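Local atomic coordinates of FAD-binding oxidoreductase (Gulosibacter chungangensis, PDB entry 7PBG), a protein that oxidises 4-ethylphenol and probably related 4-alkylphenols, with 4-vinylphenol as a likely dehydrogenation product, using a covalently bound FAD cofactor. Residues 278-283 against 411-416; 364-369 against 380-385; 429-434 against 438-443. All coordinates share one frame; numbering follows the deposited sequence.

Contact 1: 278-283 against 411-416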
# COMPACT_ATOMS: atom_id res chain seq x y z
N VAL A 278 24.12 -2.47 0.69
CA VAL A 278 25.50 -1.96 0.50
C VAL A 278 26.04 -1.73 1.89
O VAL A 278 25.57 -0.74 2.54
CB VAL A 278 25.56 -0.68 -0.36
CG1 VAL A 278 27.01 -0.35 -0.66
CG2 VAL A 278 24.74 -0.81 -1.64
N ARG A 279 26.85 -2.64 2.42
CA ARG A 279 27.32 -2.44 3.81
C ARG A 279 28.80 -2.09 3.83
O ARG A 279 29.59 -2.49 2.94
CB ARG A 279 27.03 -3.63 4.71
CG ARG A 279 27.46 -4.96 4.19
CD ARG A 279 27.16 -5.95 5.32
NE ARG A 279 25.82 -5.99 5.93
CZ ARG A 279 25.45 -6.93 6.82
NH1 ARG A 279 26.31 -7.85 7.24
NH2 ARG A 279 24.23 -6.92 7.33
N ASN A 280 29.18 -1.44 4.91
CA ASN A 280 30.61 -1.15 5.14
C ASN A 280 31.29 -2.37 5.74
O ASN A 280 30.62 -3.28 6.27
CB ASN A 280 30.81 0.12 5.94
CG ASN A 280 30.40 0.09 7.39
OD1 ASN A 280 29.65 -0.78 7.84
ND2 ASN A 280 30.87 1.08 8.12
N VAL A 281 32.62 -2.36 5.70
CA VAL A 281 33.41 -3.53 6.20
C VAL A 281 33.12 -3.75 7.68
O VAL A 281 33.03 -4.94 8.14
CB VAL A 281 34.91 -3.39 5.90
CG1 VAL A 281 35.57 -2.22 6.59
CG2 VAL A 281 35.62 -4.68 6.24
N THR A 282 32.90 -2.70 8.45
CA THR A 282 32.69 -2.91 9.90
C THR A 282 31.45 -3.78 10.14
O THR A 282 31.48 -4.65 11.06
CB THR A 282 32.57 -1.58 10.63
OG1 THR A 282 33.70 -0.80 10.23
CG2 THR A 282 32.58 -1.75 12.13
N PHE A 283 30.39 -3.57 9.35
CA PHE A 283 29.12 -4.31 9.57
C PHE A 283 29.42 -5.78 9.29
O PHE A 283 29.13 -6.65 10.12
CB PHE A 283 28.03 -3.67 8.72
CG PHE A 283 26.62 -3.99 9.13
CD1 PHE A 283 25.61 -3.13 8.76
CD2 PHE A 283 26.32 -5.11 9.88
CE1 PHE A 283 24.31 -3.40 9.12
CE2 PHE A 283 25.01 -5.37 10.26
CZ PHE A 283 24.00 -4.55 9.83
N LYS A 411 28.36 11.78 1.56
CA LYS A 411 28.41 12.88 2.55
C LYS A 411 27.79 12.38 3.85
O LYS A 411 28.38 12.64 4.93
CB LYS A 411 27.73 14.17 2.09
N GLN A 412 26.64 11.72 3.79
CA GLN A 412 26.03 11.10 4.98
C GLN A 412 27.03 10.17 5.65
O GLN A 412 27.18 10.26 6.88
CB GLN A 412 24.79 10.30 4.61
CG GLN A 412 23.60 11.19 4.37
CD GLN A 412 22.34 10.42 4.69
OE1 GLN A 412 21.99 10.22 5.86
NE2 GLN A 412 21.69 9.97 3.64
N TYR A 413 27.69 9.30 4.89
CA TYR A 413 28.70 8.38 5.47
C TYR A 413 29.79 9.17 6.19
O TYR A 413 30.08 8.87 7.36
CB TYR A 413 29.38 7.52 4.41
CG TYR A 413 30.31 6.47 4.96
CD1 TYR A 413 29.81 5.48 5.78
CD2 TYR A 413 31.67 6.44 4.70
CE1 TYR A 413 30.60 4.45 6.29
CE2 TYR A 413 32.48 5.42 5.22
CZ TYR A 413 31.94 4.40 5.99
OH TYR A 413 32.66 3.32 6.51
N GLU A 414 30.43 10.12 5.50
CA GLU A 414 31.57 10.91 6.07
C GLU A 414 31.09 11.66 7.31
O GLU A 414 31.78 11.63 8.31
CB GLU A 414 32.19 11.84 5.02
CG GLU A 414 33.02 11.08 3.99
CD GLU A 414 34.17 10.25 4.57
OE1 GLU A 414 34.52 9.18 3.97
OE2 GLU A 414 34.73 10.68 5.61
N ASP A 415 29.95 12.32 7.24
CA ASP A 415 29.41 13.07 8.39
C ASP A 415 29.15 12.11 9.56
O ASP A 415 29.39 12.51 10.71
CB ASP A 415 28.11 13.80 8.04
CG ASP A 415 28.30 15.03 7.14
OD1 ASP A 415 29.44 15.45 6.95
OD2 ASP A 415 27.30 15.55 6.65
N THR A 416 28.57 10.94 9.30
CA THR A 416 28.18 10.01 10.39
C THR A 416 29.46 9.40 10.98
O THR A 416 29.49 9.20 12.17
CB THR A 416 27.14 9.00 9.91
OG1 THR A 416 26.00 9.69 9.41
CG2 THR A 416 26.64 8.05 10.99

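Contact 2: 364-369 against 380-385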
# COMPACT_ATOMS: atom_id res chain seq x y z
N ALA A 364 34.42 -14.80 4.42
CA ALA A 364 33.70 -14.14 3.30
C ALA A 364 32.55 -15.07 2.87
O ALA A 364 31.42 -14.61 2.55
CB ALA A 364 34.61 -13.86 2.12
N SER A 365 32.82 -16.37 2.79
CA SER A 365 31.80 -17.33 2.32
C SER A 365 30.65 -17.44 3.33
O SER A 365 29.50 -17.61 2.94
CB SER A 365 32.38 -18.66 1.97
OG SER A 365 32.58 -19.45 3.12
N GLU A 366 30.94 -17.24 4.61
CA GLU A 366 29.94 -17.30 5.68
C GLU A 366 29.04 -16.08 5.54
O GLU A 366 27.79 -16.19 5.69
CB GLU A 366 30.68 -17.35 7.01
CG GLU A 366 29.79 -17.54 8.22
CD GLU A 366 30.53 -17.33 9.54
OE1 GLU A 366 31.81 -17.52 9.52
OE2 GLU A 366 29.85 -16.92 10.58
N LEU A 367 29.67 -14.94 5.27
CA LEU A 367 28.90 -13.68 5.12
C LEU A 367 27.97 -13.76 3.92
O LEU A 367 26.76 -13.46 4.04
CB LEU A 367 29.87 -12.53 5.00
CG LEU A 367 30.57 -12.15 6.30
CD1 LEU A 367 31.76 -11.25 5.99
CD2 LEU A 367 29.60 -11.48 7.27
N LEU A 368 28.47 -14.27 2.80
CA LEU A 368 27.59 -14.38 1.62
C LEU A 368 26.50 -15.39 1.92
O LEU A 368 25.36 -15.24 1.47
CB LEU A 368 28.44 -14.76 0.39
CG LEU A 368 27.66 -15.08 -0.87
CD1 LEU A 368 26.77 -13.93 -1.31
CD2 LEU A 368 28.62 -15.43 -1.97
N ASN A 369 26.87 -16.52 2.55
CA ASN A 369 25.88 -17.57 2.83
C ASN A 369 24.74 -17.03 3.71
O ASN A 369 23.62 -17.36 3.43
CB ASN A 369 26.54 -18.79 3.45
CG ASN A 369 25.54 -19.91 3.67
OD1 ASN A 369 25.01 -20.47 2.71
ND2 ASN A 369 25.14 -20.12 4.92
N ASN A 380 17.68 -16.72 9.67
CA ASN A 380 18.83 -17.10 10.52
C ASN A 380 18.99 -16.04 11.61
O ASN A 380 18.19 -15.11 11.67
CB ASN A 380 20.10 -17.36 9.70
CG ASN A 380 20.58 -16.15 8.93
OD1 ASN A 380 20.79 -15.08 9.51
ND2 ASN A 380 20.75 -16.30 7.62
N ARG A 381 19.99 -16.18 12.45
CA ARG A 381 20.34 -15.09 13.40
C ARG A 381 21.83 -14.78 13.29
O ARG A 381 22.45 -14.36 14.26
CB ARG A 381 19.93 -15.48 14.80
CG ARG A 381 20.53 -16.78 15.28
CD ARG A 381 19.95 -17.08 16.65
NE ARG A 381 18.52 -17.32 16.59
CZ ARG A 381 17.74 -17.57 17.65
NH1 ARG A 381 18.24 -17.54 18.88
NH2 ARG A 381 16.45 -17.79 17.49
N HIS A 382 22.37 -14.95 12.10
CA HIS A 382 23.79 -14.67 11.84
C HIS A 382 24.17 -13.27 12.35
O HIS A 382 25.19 -13.20 13.03
CB HIS A 382 24.10 -14.87 10.36
CG HIS A 382 25.55 -14.90 10.07
ND1 HIS A 382 26.23 -13.81 9.52
CD2 HIS A 382 26.46 -15.87 10.30
CE1 HIS A 382 27.51 -14.13 9.40
NE2 HIS A 382 27.68 -15.38 9.91
N SER A 383 23.37 -12.22 12.09
CA SER A 383 23.65 -10.82 12.48
C SER A 383 23.57 -10.61 14.00
O SER A 383 24.02 -9.55 14.43
CB SER A 383 22.75 -9.81 11.78
OG SER A 383 22.73 -10.09 10.40
N ALA A 384 23.09 -11.59 14.78
CA ALA A 384 23.10 -11.56 16.26
C ALA A 384 24.55 -11.54 16.78
O ALA A 384 24.82 -11.02 17.87
CB ALA A 384 22.31 -12.71 16.83
N ALA A 385 25.52 -11.97 15.99
CA ALA A 385 26.95 -11.87 16.35
C ALA A 385 27.39 -10.42 16.63
O ALA A 385 28.36 -10.22 17.39
CB ALA A 385 27.72 -12.47 15.21

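Contact 3: 429-434 against 438-443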
# COMPACT_ATOMS: atom_id res chain seq x y z
N ALA A 429 27.25 0.52 8.88
CA ALA A 429 26.51 1.33 7.89
C ALA A 429 25.95 0.41 6.84
O ALA A 429 26.67 -0.50 6.36
CB ALA A 429 27.39 2.39 7.29
N GLN A 430 24.69 0.63 6.48
CA GLN A 430 24.16 0.01 5.26
C GLN A 430 23.47 1.12 4.46
O GLN A 430 22.83 1.99 5.05
CB GLN A 430 23.31 -1.17 5.72
CG GLN A 430 22.72 -2.02 4.62
CD GLN A 430 22.42 -3.36 5.22
OE1 GLN A 430 23.32 -4.18 5.48
NE2 GLN A 430 21.17 -3.57 5.57
N PHE A 431 23.59 1.05 3.16
CA PHE A 431 22.79 1.92 2.27
C PHE A 431 21.99 1.01 1.37
O PHE A 431 22.49 -0.02 0.95
CB PHE A 431 23.65 2.86 1.44
CG PHE A 431 24.29 3.98 2.21
CD1 PHE A 431 23.69 5.23 2.29
CD2 PHE A 431 25.46 3.75 2.90
CE1 PHE A 431 24.29 6.24 3.02
CE2 PHE A 431 26.05 4.76 3.64
CZ PHE A 431 25.47 6.01 3.68
N ILE A 432 20.73 1.36 1.14
CA ILE A 432 19.83 0.56 0.27
C ILE A 432 19.08 1.57 -0.61
O ILE A 432 18.50 2.54 -0.04
CB ILE A 432 18.86 -0.29 1.11
CG1 ILE A 432 19.57 -1.28 2.03
CG2 ILE A 432 17.86 -0.99 0.20
CD1 ILE A 432 18.67 -1.83 3.11
N ILE A 433 19.06 1.33 -1.91
CA ILE A 433 17.97 1.86 -2.78
C ILE A 433 16.83 0.80 -2.81
O ILE A 433 17.05 -0.28 -3.31
CB ILE A 433 18.53 2.23 -4.16
CG1 ILE A 433 19.51 3.40 -4.02
CG2 ILE A 433 17.39 2.59 -5.11
CD1 ILE A 433 20.39 3.56 -5.21
N GLY A 434 15.68 1.11 -2.22
CA GLY A 434 14.52 0.20 -2.18
C GLY A 434 13.98 0.01 -3.56
O GLY A 434 14.03 -1.09 -4.06
N MET A 438 16.28 6.13 -1.10
CA MET A 438 17.55 5.67 -0.51
C MET A 438 17.40 5.71 1.01
O MET A 438 17.02 6.72 1.59
CB MET A 438 18.74 6.52 -0.97
CG MET A 438 20.12 5.95 -0.52
SD MET A 438 21.42 6.91 -1.32
CE MET A 438 21.31 8.43 -0.37
N HIS A 439 17.74 4.59 1.65
CA HIS A 439 17.94 4.49 3.10
C HIS A 439 19.43 4.50 3.45
O HIS A 439 20.26 3.83 2.79
CB HIS A 439 17.32 3.18 3.61
CG HIS A 439 15.90 3.02 3.23
ND1 HIS A 439 14.87 3.38 4.09
CD2 HIS A 439 15.32 2.55 2.11
CE1 HIS A 439 13.71 3.12 3.51
NE2 HIS A 439 13.97 2.61 2.30
N HIS A 440 19.72 5.23 4.51
CA HIS A 440 20.99 5.18 5.25
C HIS A 440 20.68 4.51 6.57
O HIS A 440 19.92 5.07 7.36
CB HIS A 440 21.61 6.56 5.39
CG HIS A 440 22.73 6.61 6.35
ND1 HIS A 440 23.07 7.78 6.99
CD2 HIS A 440 23.61 5.66 6.77
CE1 HIS A 440 24.10 7.55 7.79
NE2 HIS A 440 24.46 6.26 7.65
N ILE A 441 21.17 3.30 6.79
CA ILE A 441 21.01 2.64 8.11
C ILE A 441 22.31 2.80 8.92
O ILE A 441 23.35 2.30 8.51
CB ILE A 441 20.66 1.16 7.95
CG1 ILE A 441 19.50 0.91 6.97
CG2 ILE A 441 20.42 0.59 9.33
CD1 ILE A 441 18.31 1.82 7.12
N CYS A 442 22.26 3.61 9.96
CA CYS A 442 23.35 3.80 10.93
C CYS A 442 23.02 2.92 12.11
O CYS A 442 22.03 3.19 12.84
CB CYS A 442 23.49 5.26 11.31
SG CYS A 442 24.60 5.52 12.70
N LEU A 443 23.73 1.82 12.21
CA LEU A 443 23.63 0.87 13.33
C LEU A 443 24.84 1.14 14.20
O LEU A 443 25.96 0.69 13.89
CB LEU A 443 23.60 -0.53 12.76
CG LEU A 443 23.29 -1.65 13.73
CD1 LEU A 443 22.95 -2.91 12.94
CD2 LEU A 443 24.42 -1.92 14.70

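Contact 1: 278-283 against 411-416
N280 and Y413 alone make this contact. N280 is the last residue of strand 277-280, and Y413 projects from helix 406-422. ND2 of N280 donates to OH of Y413 at 3.3 Å. The bond is long but nearly straight, with 171° at the hydrogen. It leaves N280 in the plane of the amide and reaches Y413 at the edge of the ring. The amide and ring planes stand 89° apart, almost perpendicular. CB of N280 also approaches OH of Y413, at 3.7 Å. Y413 reaches this far because its CG lies opposite the backbone N (chi1 -174°), which sends the ring out from the helix toward the strand.

Both side chains are buried. The amide of N280 has several partners that fix its rotation. OD1 of N280 accepts from F283 N at 3.3 Å, with the donor above the carbonyl plane, and also from A429 N of the adjoining strand. ND2 of N280 has a second acceptor in Y427 O. The Y413 ring packs edge-to-face on W318 and also meets Y427.

N280 is thus the N-cap of helix 281-288. The contact joins this strand-to-helix junction to a helix packed on the large antiparallel sheet of the substrate (cap) domain, as in flavoenzymes of the PCMH/VAO type.

Contact 2: 364-369 against 380-385
E366 and H382 meet through a histidine-carboxylate hydrogen bond. NE2 of H382 donates to OE2 of E366 at 2.7 Å, with 161° at the hydrogen. E366 lies on helix 363-375, and H382 opens a 3-10 segment that runs on past A385.

The H382 side chain can be followed outward. Its CB points toward the helix, and CG is anti to the backbone N (chi1 -167°). This torsion carries the ring across to the helix. CD2 comes within 3.6 Å of OE2 of E366, beside the bonded nitrogen. NE2 makes the hydrogen bond and also lies 3.5 Å from CG of E366. CE1, on the other side of NE2, meets CD2 of L367 at 4.0 Å. That methyl sits at the ring edge, near its plane, while the backbone O of E366 lies over one face. A370, one turn further along the helix, also touches the H382 side chain.

H382 lies in the loop that leads from helix 363-375 to strand 393-402, and the bond ties this loop back to the helix. The side chain of H382 is about 10 Å from the bound FAD at the nearest atoms. Its neighbour S383 bonds through OG to E152, an FAD-binding residue.

The carboxylate of E366 stands nearly perpendicular to the ring. OE2 of E366 is approached on its anti side, 30° out of the carboxylate plane, while the bond stays close to the plane of the imidazole. At the backbone of H382, N donates to OD1 of N380 at 3.0 Å, closing an Asx turn. L367 also packs on D284, C287 and V288 of helix 281-288.

Contact 3: 429-434 against 438-443
F431 and H440 face each other as a non-hydrogen-bonded pair of antiparallel strands. Their rings are nearly parallel, at 7°, but slid apart, with centroids 4.7 Å from each other. CZ of F431 lies over one face of the imidazole, 3.6 Å from CD2 of H440. CE1 of F431 rests 3.6 Å from CB of H440. Different first torsions bring the rings together. CG of F431 lies beside its backbone N (chi1 -72°), whereas CG of H440 is anti to its own (chi1 168°). Both nitrogens of the H440 ring are engaged: NE2 with the hydroxyl of Y427, ND1 with OE1 of Q412.

On the same face, I433 CG1 packs loosely on M438 CG. M438 is extended as far as SD and bends only at its last torsion.

The two strands form a beta hairpin within the large antiparallel sheet, between strands 277-280 and 393-402. Hydrogen-bonded pairs Q430-I441 and I432-H439 close the ladder with two bonds each. I441 N to Q430 O is the shortest, at 2.7 Å. CA of F431 adds a CA-H...O contact to O of H439, at 3.2 Å.

The Q430 and I441 side chains point to the other face, with their CB atoms 4.2 Å apart. The extended Q430 side chain packs on E152 and Y169, both FAD-binding residues, and its nearest atom is about 6 Å from the FAD. Its OE1 accepts from R279 NE. H439 shares that face. Its NE2 bonds E437, and its ring meets Y208 of the second subunit edge-to-face.

Contacts 1 and 3 are buried and serve the same sheet. V278 O approaches F431 N at 2.7 Å, a probable hydrogen bond between neighbouring strands. Q412 OE1 reaches H440 ND1, a probable side-chain hydrogen bond from helix to strand. Contact 2 is only partly buried. It touches neither of the others, although its helix packs on helix 281-288, whose N-cap is N280 of contact 1. The chemistry differs with place. Contact 3 is a regular backbone ladder with apolar and aromatic packing. Contact 1 rests on one neutral amide-hydroxyl bond. Contact 2 pairs a carboxylate with an imidazole. E152 borders both Q430 of contact 3 and S383 of segment 380-385.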